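Local structure of AlyGC (5GKD) at residues P47-G52 with H72-L78; E89-F93 with V106-I111; K481-A487 with N510-V516; E576-F582 with T608-V614. The protein probably cleaves alginate by beta-elimination, as an alginate lyase of polysaccharide lyase family 6 that carries a bound calcium ion. All coordinates share one frame; numbering follows the deposited sequence.

Interaction 1. Residues P47-G52 with H72-L78; sequences PITLRG and HLIVSGL
Ile48 to Arg51 pair in parallel register with Leu73 to Ser76, the two strand axes only 7° apart in direction, as expected for successive turns of the right-handed parallel beta-helix of the pectate lyase-like clan. Five backbone hydrogen bonds of alternating direction join the strands. The shortest runs from Leu50 N to Ile74 O at 2.8 Å.

Thr49, Arg51, Ile74 and Ser76 share one face. With CG1 anti to its carbonyl carbon (chi1 -54°), Ile74 reaches back beside Pro47, and its CD1 meets Pro47 CG at 3.7 Å. Thr49 OG1 touches the same isoleucine lower down, 3.8 Å from Ile74 CB. Farther along, Ser76 OG sits 3.4 Å from Arg51 CB, whereas the arginine chain turns off toward a salt bridge with Asp23.

On the other face Ile48 CB lies 4.2 Å from Leu73 CD2, and Leu50 CB 4.3 Å from Val75 CG2. Phe38 of strand 35-41 packs against Leu50, Leu73 and Val75.

Main-chain bonds thus set the register, apolar contacts occur on both faces, with Phe38 added on that of Ile48, Leu50, Leu73 and Val75, and Arg51 finds its partner, Asp23, on the preceding turn.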
# COMPACT_ATOMS: atom_id res chain seq x y z
N PRO A 47 37.73 -28.96 -14.10
CA PRO A 47 36.93 -27.83 -13.62
C PRO A 47 37.03 -27.70 -12.11
O PRO A 47 37.45 -28.61 -11.40
CB PRO A 47 35.52 -28.22 -14.05
CG PRO A 47 35.53 -29.70 -13.93
CD PRO A 47 36.90 -30.14 -14.39
N ILE A 48 36.64 -26.53 -11.61
CA ILE A 48 36.50 -26.31 -10.17
C ILE A 48 35.02 -26.34 -9.83
O ILE A 48 34.22 -25.63 -10.45
CB ILE A 48 37.15 -25.00 -9.73
CG1 ILE A 48 38.61 -24.96 -10.16
CG2 ILE A 48 37.06 -24.84 -8.23
CD1 ILE A 48 39.27 -23.64 -9.89
N THR A 49 34.65 -27.16 -8.86
CA THR A 49 33.26 -27.47 -8.57
C THR A 49 32.88 -26.94 -7.19
O THR A 49 33.67 -27.03 -6.24
CB THR A 49 33.03 -28.99 -8.65
OG1 THR A 49 33.33 -29.46 -9.97
CG2 THR A 49 31.61 -29.37 -8.29
N LEU A 50 31.70 -26.36 -7.09
CA LEU A 50 31.02 -26.04 -5.84
C LEU A 50 29.77 -26.90 -5.77
O LEU A 50 28.92 -26.80 -6.65
CB LEU A 50 30.62 -24.56 -5.80
CG LEU A 50 30.38 -23.76 -4.51
CD1 LEU A 50 29.24 -22.80 -4.66
CD2 LEU A 50 30.32 -24.56 -3.21
N ARG A 51 29.64 -27.72 -4.73
CA ARG A 51 28.51 -28.64 -4.68
C ARG A 51 28.09 -28.89 -3.24
O ARG A 51 28.86 -28.73 -2.30
CB ARG A 51 28.82 -29.97 -5.38
CG ARG A 51 30.21 -30.46 -5.18
CD ARG A 51 30.47 -31.84 -5.82
NE ARG A 51 30.03 -32.85 -4.87
CZ ARG A 51 30.82 -33.70 -4.25
NH1 ARG A 51 32.11 -33.75 -4.49
NH2 ARG A 51 30.28 -34.54 -3.39
N GLY A 52 26.84 -29.29 -3.07
CA GLY A 52 26.36 -29.67 -1.76
C GLY A 52 26.84 -31.06 -1.40
O GLY A 52 26.95 -31.94 -2.25
N HIS A 72 35.31 -22.48 -16.53
CA HIS A 72 35.41 -23.90 -16.22
C HIS A 72 34.98 -24.19 -14.78
O HIS A 72 35.63 -24.93 -14.04
CB HIS A 72 36.81 -24.42 -16.53
CG HIS A 72 37.16 -24.31 -17.98
ND1 HIS A 72 36.60 -25.13 -18.94
CD2 HIS A 72 37.94 -23.43 -18.65
CE1 HIS A 72 37.06 -24.78 -20.13
NE2 HIS A 72 37.87 -23.75 -19.98
N LEU A 73 33.84 -23.63 -14.39
CA LEU A 73 33.24 -23.87 -13.09
C LEU A 73 32.02 -24.77 -13.23
O LEU A 73 31.36 -24.78 -14.27
CB LEU A 73 32.83 -22.55 -12.43
CG LEU A 73 33.90 -21.46 -12.49
CD1 LEU A 73 33.35 -20.13 -11.96
CD2 LEU A 73 35.16 -21.87 -11.71
N ILE A 74 31.73 -25.50 -12.17
CA ILE A 74 30.50 -26.28 -12.06
C ILE A 74 29.90 -26.04 -10.68
O ILE A 74 30.60 -26.09 -9.67
CB ILE A 74 30.77 -27.78 -12.25
CG1 ILE A 74 31.49 -28.03 -13.57
CG2 ILE A 74 29.46 -28.54 -12.19
CD1 ILE A 74 31.81 -29.50 -13.79
N VAL A 75 28.59 -25.78 -10.63
CA VAL A 75 27.85 -25.67 -9.38
C VAL A 75 26.72 -26.69 -9.40
O VAL A 75 25.96 -26.75 -10.38
CB VAL A 75 27.29 -24.26 -9.17
CG1 VAL A 75 26.51 -24.20 -7.87
CG2 VAL A 75 28.39 -23.22 -9.18
N SER A 76 26.58 -27.48 -8.33
CA SER A 76 25.55 -28.52 -8.33
C SER A 76 25.08 -28.86 -6.93
O SER A 76 25.79 -28.66 -5.94
CB SER A 76 26.04 -29.79 -9.02
OG SER A 76 27.05 -30.43 -8.26
N GLY A 77 23.87 -29.38 -6.86
CA GLY A 77 23.38 -29.98 -5.63
C GLY A 77 23.02 -29.00 -4.53
O GLY A 77 23.32 -29.26 -3.36
N LEU A 78 22.39 -27.89 -4.89
CA LEU A 78 21.94 -26.89 -3.93
C LEU A 78 20.43 -26.68 -4.06
O LEU A 78 19.86 -26.87 -5.14
CB LEU A 78 22.66 -25.54 -4.14
CG LEU A 78 24.19 -25.56 -4.27
CD1 LEU A 78 24.73 -24.17 -4.58
CD2 LEU A 78 24.80 -26.13 -2.99

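Interaction 2. Residues E89-F93 with V106-I111; sequences EVIAF and VTQVVI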
# COMPACT_ATOMS: atom_id res chain seq x y z
N GLU A 89 19.26 -10.85 -8.93
CA GLU A 89 19.20 -12.22 -9.44
C GLU A 89 19.55 -13.20 -8.34
O GLU A 89 20.38 -12.92 -7.49
CB GLU A 89 20.17 -12.46 -10.61
CG GLU A 89 20.29 -11.35 -11.61
CD GLU A 89 21.18 -10.22 -11.17
OE1 GLU A 89 22.15 -10.46 -10.41
OE2 GLU A 89 20.91 -9.08 -11.60
N VAL A 90 18.94 -14.39 -8.40
CA VAL A 90 19.34 -15.47 -7.51
C VAL A 90 20.63 -16.12 -7.97
O VAL A 90 21.57 -16.28 -7.19
CB VAL A 90 18.21 -16.51 -7.40
CG1 VAL A 90 18.60 -17.59 -6.41
CG2 VAL A 90 16.92 -15.83 -7.01
N ILE A 91 20.68 -16.53 -9.24
CA ILE A 91 21.84 -17.16 -9.86
C ILE A 91 22.27 -16.33 -11.06
O ILE A 91 21.49 -16.15 -12.01
CB ILE A 91 21.55 -18.59 -10.31
CG1 ILE A 91 21.08 -19.46 -9.16
CG2 ILE A 91 22.79 -19.20 -10.99
CD1 ILE A 91 20.74 -20.86 -9.61
N ALA A 92 23.51 -15.85 -11.05
CA ALA A 92 24.04 -15.05 -12.15
C ALA A 92 25.38 -15.60 -12.60
O ALA A 92 26.25 -15.90 -11.78
CB ALA A 92 24.20 -13.59 -11.75
N PHE A 93 25.55 -15.70 -13.92
CA PHE A 93 26.80 -16.15 -14.51
C PHE A 93 27.77 -14.98 -14.69
O PHE A 93 28.37 -14.79 -15.75
CB PHE A 93 26.53 -16.84 -15.85
CG PHE A 93 25.98 -18.24 -15.72
CD1 PHE A 93 24.64 -18.45 -15.43
CD2 PHE A 93 26.80 -19.33 -15.94
CE1 PHE A 93 24.15 -19.73 -15.33
CE2 PHE A 93 26.30 -20.61 -15.85
CZ PHE A 93 24.97 -20.81 -15.53
N VAL A 106 25.77 -24.85 -14.38
CA VAL A 106 24.94 -24.98 -13.19
C VAL A 106 24.00 -26.14 -13.45
O VAL A 106 23.21 -26.09 -14.40
CB VAL A 106 24.16 -23.70 -12.87
CG1 VAL A 106 23.19 -23.93 -11.72
CG2 VAL A 106 25.09 -22.55 -12.58
N THR A 107 24.08 -27.18 -12.63
CA THR A 107 23.32 -28.40 -12.86
C THR A 107 22.80 -28.93 -11.53
O THR A 107 23.47 -28.81 -10.51
CB THR A 107 24.17 -29.47 -13.58
OG1 THR A 107 23.38 -30.65 -13.81
CG2 THR A 107 25.42 -29.84 -12.75
N GLN A 108 21.59 -29.46 -11.55
CA GLN A 108 21.01 -30.09 -10.38
C GLN A 108 20.92 -29.11 -9.21
O GLN A 108 21.28 -29.42 -8.08
CB GLN A 108 21.81 -31.34 -9.98
CG GLN A 108 21.82 -32.44 -11.04
CD GLN A 108 22.22 -33.79 -10.47
OE1 GLN A 108 21.68 -34.22 -9.47
NE2 GLN A 108 23.16 -34.47 -11.12
N VAL A 109 20.42 -27.91 -9.49
CA VAL A 109 20.05 -27.05 -8.38
C VAL A 109 18.57 -26.70 -8.48
O VAL A 109 17.99 -26.55 -9.57
CB VAL A 109 20.93 -25.79 -8.22
CG1 VAL A 109 22.19 -25.86 -9.02
CG2 VAL A 109 20.16 -24.50 -8.40
N VAL A 110 17.96 -26.60 -7.31
CA VAL A 110 16.54 -26.34 -7.13
C VAL A 110 16.39 -24.90 -6.67
O VAL A 110 17.10 -24.45 -5.77
CB VAL A 110 15.93 -27.30 -6.10
CG1 VAL A 110 14.49 -26.94 -5.83
CG2 VAL A 110 16.07 -28.75 -6.54
N ILE A 111 15.44 -24.18 -7.26
CA ILE A 111 14.93 -22.95 -6.68
C ILE A 111 13.43 -23.13 -6.50
O ILE A 111 12.70 -23.31 -7.48
CB ILE A 111 15.22 -21.72 -7.56
CG1 ILE A 111 16.73 -21.62 -7.84
CG2 ILE A 111 14.66 -20.47 -6.86
CD1 ILE A 111 17.13 -20.41 -8.67
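Phe93 and Val106 meet at an angle, the far end of the ring coming to the valine: Phe93 CZ is 3.4 Å from Val106 CG2, while CE1 and CE2 of the ring each stay 4.0 Å from that same methyl. The approach is therefore centred on CZ and is a close fit. Val106 has CG1 anti to its backbone N (chi1 174°), which leaves CG2 as the branch that faces the phenylalanine.

Ile91 supplies the middle of the contact. Its CD1 and Val109 CG2 reach toward each other tip to tip at 3.9 Å; against Ile111 the geometry differs, the two isoleucines sliding past one another in opposite directions with their CD1 atoms 3.8 Å apart. Val90 completes the row, its CG1 meeting Ile111 CD1 tip to tip, again 3.9 Å away.

The nearest CA atoms, those of Val90 and Ile111, are 8.7 Å apart, so the two backbones face each other across the interior of the beta-helix, and the contact between them is made by apolar side chains. Replacing Phe93 with an alanine would probably open a gap beside Val106 CG2, which would lose the ring now resting against it.

The chain turns corners at Val90-Ile91 and at Gln108. Val90 and Ile111 both pack on Phe80 of strand 73-81 and on Trp125 of strand 124-128, and Val106 rests on Phe135 of strand 134-141, which places this apolar layer between the turns that precede and follow it.

Interaction 3. Residues K481-A487 with N510-V516; sequences KTLTIRA and NLTLDGV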
# COMPACT_ATOMS: atom_id res chain seq x y z
N LYS A 481 -4.24 -19.64 5.36
CA LYS A 481 -4.28 -21.00 4.84
C LYS A 481 -5.50 -21.12 3.94
O LYS A 481 -6.29 -20.18 3.79
CB LYS A 481 -4.30 -22.01 5.99
CG LYS A 481 -5.63 -22.04 6.73
CD LYS A 481 -5.49 -22.59 8.14
CE LYS A 481 -4.85 -21.58 9.05
NZ LYS A 481 -4.88 -22.00 10.48
N THR A 482 -5.68 -22.30 3.34
CA THR A 482 -6.86 -22.55 2.53
C THR A 482 -7.96 -23.11 3.44
O THR A 482 -7.74 -24.08 4.16
CB THR A 482 -6.55 -23.52 1.39
OG1 THR A 482 -5.59 -22.91 0.49
CG2 THR A 482 -7.80 -23.87 0.61
N LEU A 483 -9.13 -22.47 3.41
CA LEU A 483 -10.15 -22.80 4.40
C LEU A 483 -11.54 -22.61 3.81
O LEU A 483 -11.76 -21.69 3.02
CB LEU A 483 -10.00 -21.91 5.64
CG LEU A 483 -10.43 -22.50 6.98
CD1 LEU A 483 -9.40 -23.52 7.47
CD2 LEU A 483 -10.63 -21.39 8.00
N THR A 484 -12.47 -23.48 4.20
CA THR A 484 -13.88 -23.34 3.89
C THR A 484 -14.65 -23.13 5.19
O THR A 484 -14.49 -23.90 6.14
CB THR A 484 -14.43 -24.56 3.14
OG1 THR A 484 -13.77 -24.69 1.88
CG2 THR A 484 -15.91 -24.41 2.89
N ILE A 485 -15.47 -22.10 5.24
CA ILE A 485 -16.37 -21.85 6.36
C ILE A 485 -17.79 -22.16 5.88
O ILE A 485 -18.35 -21.45 5.04
CB ILE A 485 -16.24 -20.42 6.88
CG1 ILE A 485 -14.79 -20.16 7.31
CG2 ILE A 485 -17.20 -20.19 8.03
CD1 ILE A 485 -14.55 -18.84 7.95
N ARG A 486 -18.37 -23.24 6.41
CA ARG A 486 -19.64 -23.77 5.93
C ARG A 486 -20.65 -23.84 7.07
O ARG A 486 -20.33 -24.36 8.15
CB ARG A 486 -19.46 -25.17 5.32
CG ARG A 486 -20.75 -25.85 4.88
CD ARG A 486 -20.47 -27.22 4.33
NE ARG A 486 -19.59 -27.14 3.18
CZ ARG A 486 -18.85 -28.15 2.72
NH1 ARG A 486 -18.88 -29.33 3.32
NH2 ARG A 486 -18.07 -27.97 1.66
N ALA A 487 -21.85 -23.34 6.84
CA ALA A 487 -22.93 -23.50 7.81
C ALA A 487 -23.46 -24.92 7.75
O ALA A 487 -23.70 -25.46 6.66
CB ALA A 487 -24.06 -22.50 7.55
N ASN A 510 -6.83 -18.62 1.25
CA ASN A 510 -7.84 -18.76 0.21
C ASN A 510 -9.12 -19.14 0.95
O ASN A 510 -9.08 -19.94 1.88
CB ASN A 510 -7.46 -19.82 -0.85
CG ASN A 510 -6.08 -19.57 -1.49
OD1 ASN A 510 -5.93 -18.69 -2.33
ND2 ASN A 510 -5.09 -20.37 -1.12
N LEU A 511 -10.25 -18.57 0.54
CA LEU A 511 -11.45 -18.61 1.37
C LEU A 511 -12.67 -19.04 0.55
O LEU A 511 -12.93 -18.48 -0.51
CB LEU A 511 -11.72 -17.24 2.01
CG LEU A 511 -13.02 -17.12 2.82
CD1 LEU A 511 -13.01 -18.09 4.01
CD2 LEU A 511 -13.28 -15.68 3.30
N THR A 512 -13.41 -20.01 1.07
CA THR A 512 -14.76 -20.30 0.60
C THR A 512 -15.74 -20.06 1.74
O THR A 512 -15.52 -20.55 2.86
CB THR A 512 -14.89 -21.74 0.10
OG1 THR A 512 -14.16 -21.89 -1.12
CG2 THR A 512 -16.36 -22.10 -0.13
N LEU A 513 -16.77 -19.27 1.48
CA LEU A 513 -17.91 -19.10 2.36
C LEU A 513 -19.10 -19.80 1.73
O LEU A 513 -19.40 -19.56 0.55
CB LEU A 513 -18.23 -17.63 2.61
CG LEU A 513 -17.18 -16.74 3.26
CD1 LEU A 513 -17.66 -15.32 3.34
CD2 LEU A 513 -16.83 -17.24 4.63
N ASP A 514 -19.78 -20.63 2.50
CA ASP A 514 -20.86 -21.46 1.98
C ASP A 514 -22.00 -21.45 3.00
O ASP A 514 -21.86 -21.96 4.11
CB ASP A 514 -20.35 -22.88 1.71
CG ASP A 514 -21.39 -23.78 1.10
OD1 ASP A 514 -22.51 -23.30 0.82
OD2 ASP A 514 -21.07 -24.97 0.88
N GLY A 515 -23.12 -20.82 2.63
CA GLY A 515 -24.30 -20.85 3.46
C GLY A 515 -24.25 -20.03 4.73
O GLY A 515 -25.02 -20.29 5.64
N VAL A 516 -23.40 -19.05 4.82
CA VAL A 516 -23.28 -18.31 6.05
C VAL A 516 -24.18 -17.08 5.98
O VAL A 516 -24.63 -16.67 4.91
CB VAL A 516 -21.82 -17.93 6.37
CG1 VAL A 516 -20.90 -19.12 6.18
CG2 VAL A 516 -21.37 -16.74 5.53
O HOH W 1 -18.42 -25.90 -0.01
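Thr482 and Asn510 are brought together by matching rotations: OG1 of the threonine and CG of the asparagine each stand anti to their own carbonyl carbon (chi1 -64° and -54°), so that Asn510 ND2 donates to Thr482 OG1 at 3.0 Å. The hydroxyl oxygen lies in the amide plane, while OD1 of the same amide accepts from the backbone of Arg544 on the next turn. The asparagine is thus fixed at both ends of its amide.

The setting is a parallel beta-helix, in which strands 482-487 and 510-514 are stacked neighbours on consecutive turns. Six main-chain hydrogen bonds link them; the shortest is from Ile485 N to Thr512 O at 2.8 Å.

Thr484 and Thr512 repeat one rotamer and lie side by side, which sets like groups over each other: their CG2 methyls are 3.8 Å apart, and Thr484 OG1 is 3.6 Å from Thr512 CB. Phe436 covers both threonines. On the opposite face Ile485 CB meets Leu513 CD2 at 3.9 Å, and Ile455 of helix 450-457 packs against Leu483 and Ile485.

Arg486 and Asp514 run alongside each other at the end of the pair, with guanidinium and carboxylate planes 77° apart. This steep angle goes with a long salt bridge whose hydrogen bond is weak, Arg486 NE to Asp514 OD2 at 3.5 Å. A water bridges the same two groups: it accepts from Arg486 NH2 at 2.7 Å, in the guanidinium plane, and donates to Asp514 OD2 at 2.9 Å.

Interaction 4. Residues E576-F582 with T608-V614; sequences EVQDSQF and TIENSNV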
# COMPACT_ATOMS: atom_id res chain seq x y z
N GLU A 576 -15.51 -15.73 -7.05
CA GLU A 576 -16.73 -16.36 -7.55
C GLU A 576 -17.86 -16.22 -6.54
O GLU A 576 -17.72 -16.64 -5.38
CB GLU A 576 -16.50 -17.83 -7.86
CG GLU A 576 -17.37 -18.28 -9.02
CD GLU A 576 -17.74 -19.73 -8.95
OE1 GLU A 576 -18.24 -20.25 -9.97
OE2 GLU A 576 -17.52 -20.35 -7.88
N VAL A 577 -18.98 -15.66 -6.98
CA VAL A 577 -20.17 -15.46 -6.15
C VAL A 577 -21.33 -16.19 -6.81
O VAL A 577 -21.67 -15.91 -7.97
CB VAL A 577 -20.50 -13.97 -5.99
CG1 VAL A 577 -21.74 -13.79 -5.15
CG2 VAL A 577 -19.31 -13.22 -5.37
N GLN A 578 -21.93 -17.14 -6.08
CA GLN A 578 -23.05 -17.93 -6.57
C GLN A 578 -24.18 -17.91 -5.54
O GLN A 578 -23.93 -18.10 -4.35
CB GLN A 578 -22.66 -19.39 -6.83
CG GLN A 578 -21.59 -19.61 -7.88
CD GLN A 578 -22.08 -19.29 -9.28
OE1 GLN A 578 -23.28 -19.21 -9.53
NE2 GLN A 578 -21.14 -19.10 -10.20
N ASP A 579 -25.41 -17.67 -6.01
CA ASP A 579 -26.61 -17.90 -5.20
C ASP A 579 -26.53 -17.20 -3.84
O ASP A 579 -26.74 -17.81 -2.80
CB ASP A 579 -26.85 -19.41 -5.00
CG ASP A 579 -26.80 -20.19 -6.31
OD1 ASP A 579 -27.60 -19.89 -7.20
OD2 ASP A 579 -25.95 -21.09 -6.45
N SER A 580 -26.21 -15.90 -3.86
CA SER A 580 -25.96 -15.17 -2.62
C SER A 580 -26.72 -13.85 -2.62
O SER A 580 -27.07 -13.30 -3.67
CB SER A 580 -24.44 -14.92 -2.42
OG SER A 580 -23.75 -16.15 -2.25
N GLN A 581 -27.01 -13.34 -1.43
CA GLN A 581 -27.80 -12.12 -1.29
C GLN A 581 -27.02 -11.06 -0.54
O GLN A 581 -26.31 -11.36 0.42
CB GLN A 581 -29.12 -12.37 -0.56
CG GLN A 581 -29.54 -13.83 -0.47
CD GLN A 581 -29.74 -14.49 -1.80
OE1 GLN A 581 -30.22 -13.90 -2.72
NE2 GLN A 581 -29.37 -15.74 -1.91
N PHE A 582 -27.20 -9.81 -0.95
CA PHE A 582 -26.52 -8.68 -0.34
C PHE A 582 -27.54 -7.57 -0.18
O PHE A 582 -28.22 -7.23 -1.16
CB PHE A 582 -25.35 -8.21 -1.22
CG PHE A 582 -24.38 -9.30 -1.58
CD1 PHE A 582 -24.67 -10.21 -2.59
CD2 PHE A 582 -23.17 -9.43 -0.92
CE1 PHE A 582 -23.78 -11.22 -2.91
CE2 PHE A 582 -22.28 -10.43 -1.24
CZ PHE A 582 -22.58 -11.32 -2.24
N THR A 608 -16.72 -13.64 -11.25
CA THR A 608 -17.98 -14.27 -11.64
C THR A 608 -19.04 -14.06 -10.56
O THR A 608 -18.80 -14.36 -9.39
CB THR A 608 -17.79 -15.78 -11.89
OG1 THR A 608 -16.93 -15.97 -13.01
CG2 THR A 608 -19.13 -16.43 -12.21
N ILE A 609 -20.20 -13.53 -10.96
CA ILE A 609 -21.35 -13.35 -10.06
C ILE A 609 -22.57 -13.89 -10.79
O ILE A 609 -22.99 -13.32 -11.80
CB ILE A 609 -21.58 -11.88 -9.67
CG1 ILE A 609 -20.40 -11.32 -8.89
CG2 ILE A 609 -22.82 -11.75 -8.81
CD1 ILE A 609 -20.59 -9.87 -8.51
N GLU A 610 -23.16 -14.97 -10.28
CA GLU A 610 -24.34 -15.56 -10.90
C GLU A 610 -25.42 -15.88 -9.87
O GLU A 610 -25.12 -16.20 -8.72
CB GLU A 610 -23.98 -16.84 -11.68
CG GLU A 610 -23.08 -16.62 -12.87
CD GLU A 610 -22.67 -17.92 -13.53
OE1 GLU A 610 -22.09 -18.78 -12.84
OE2 GLU A 610 -22.95 -18.09 -14.73
N ASN A 611 -26.68 -15.80 -10.31
CA ASN A 611 -27.83 -16.26 -9.53
C ASN A 611 -27.90 -15.59 -8.16
O ASN A 611 -28.28 -16.21 -7.17
CB ASN A 611 -27.82 -17.78 -9.37
CG ASN A 611 -27.87 -18.51 -10.70
OD1 ASN A 611 -28.62 -18.13 -11.61
ND2 ASN A 611 -27.06 -19.56 -10.83
N SER A 612 -27.52 -14.33 -8.11
CA SER A 612 -27.39 -13.65 -6.84
C SER A 612 -28.29 -12.43 -6.83
O SER A 612 -28.88 -12.05 -7.84
CB SER A 612 -25.93 -13.26 -6.60
OG SER A 612 -25.15 -14.43 -6.45
N ASN A 613 -28.40 -11.82 -5.66
CA ASN A 613 -29.34 -10.73 -5.46
C ASN A 613 -28.67 -9.64 -4.63
O ASN A 613 -28.13 -9.92 -3.55
CB ASN A 613 -30.61 -11.25 -4.78
CG ASN A 613 -31.74 -10.28 -4.86
OD1 ASN A 613 -31.69 -9.22 -4.26
ND2 ASN A 613 -32.77 -10.63 -5.62
N VAL A 614 -28.71 -8.42 -5.13
CA VAL A 614 -28.07 -7.26 -4.51
C VAL A 614 -29.10 -6.14 -4.45
O VAL A 614 -29.66 -5.76 -5.49
CB VAL A 614 -26.84 -6.80 -5.30
CG1 VAL A 614 -26.25 -5.54 -4.68
CG2 VAL A 614 -25.80 -7.91 -5.40
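Gln578 and Glu610 form the firm polar part of this contact. A bend in the glutamine chain (chi2 -69°) turns its amide across toward the neighbouring strand, and NE2 donates to Glu610 OE1 at 2.8 Å, nearly straight at 169° and onto the anti lone pair. The same NE2 gives a second bond to Glu576 OE1, 3.1 Å away and met from above the carboxylate plane. The amide thus connects two carboxylates whose OE1 atoms, in Glu576 and Glu610, are 5.0 Å apart, and probably eases their repulsion. An alanine in place of Gln578 would probably leave these two like charges without their shared donor.

Tight packing continues on the other face, where Val577 CB meets Ile609 CG1 at 3.9 Å. At the bend between strands, Ser612 OG accepts from Ser580 N at 3.2 Å and donates to Glu610 O at 2.9 Å, so one hydroxyl ties both turns. Beyond it, Phe582 presents its ring edge to Asn613 O.

Asp579 and Asn611, at the turn where Asn611 is exposed to solvent, are joined less firmly than the bonded Gln578-Glu610 pair. They lie side by side with the carboxylate and amide planes 6° apart; Asp579 OD1 touches Asn611 CB at 3.0 Å, but Asn611 ND2, at 3.7 Å from that oxygen, is too distant to bond to it.

Among the neighbours, Phe590 of strand 590-592 packs on Val577 and Ile609, and the Phe582 ring meets Phe552 and, edge-to-face, Phe563. Strands 543-548 and 637-641 flank the first half of the pair, strands 551-555 and 644-648 the second.

Overall arrangement
The four contacts come in series along the chain and sample two parallel beta-helices. Interactions 1 and 2 belong to the first, their centres 11 Å apart, and they touch: strands 73-81 and 105-112 are neighbours, with probable hydrogen bonds Gly77 N to Gln108 O and Leu78 O to Val110 N. Interaction 1 joins consecutive turns, whereas interaction 2 spans the interior. Interactions 3 and 4 lie in the second beta-helix, centres 15 Å apart, and join successive turns without touching each other. About 56 Å separates the centres of interactions 1 and 4, on opposite sides of the chain's centre. Stacked turns are thus joined in both beta-helices, and interaction 2 packs the core of the first.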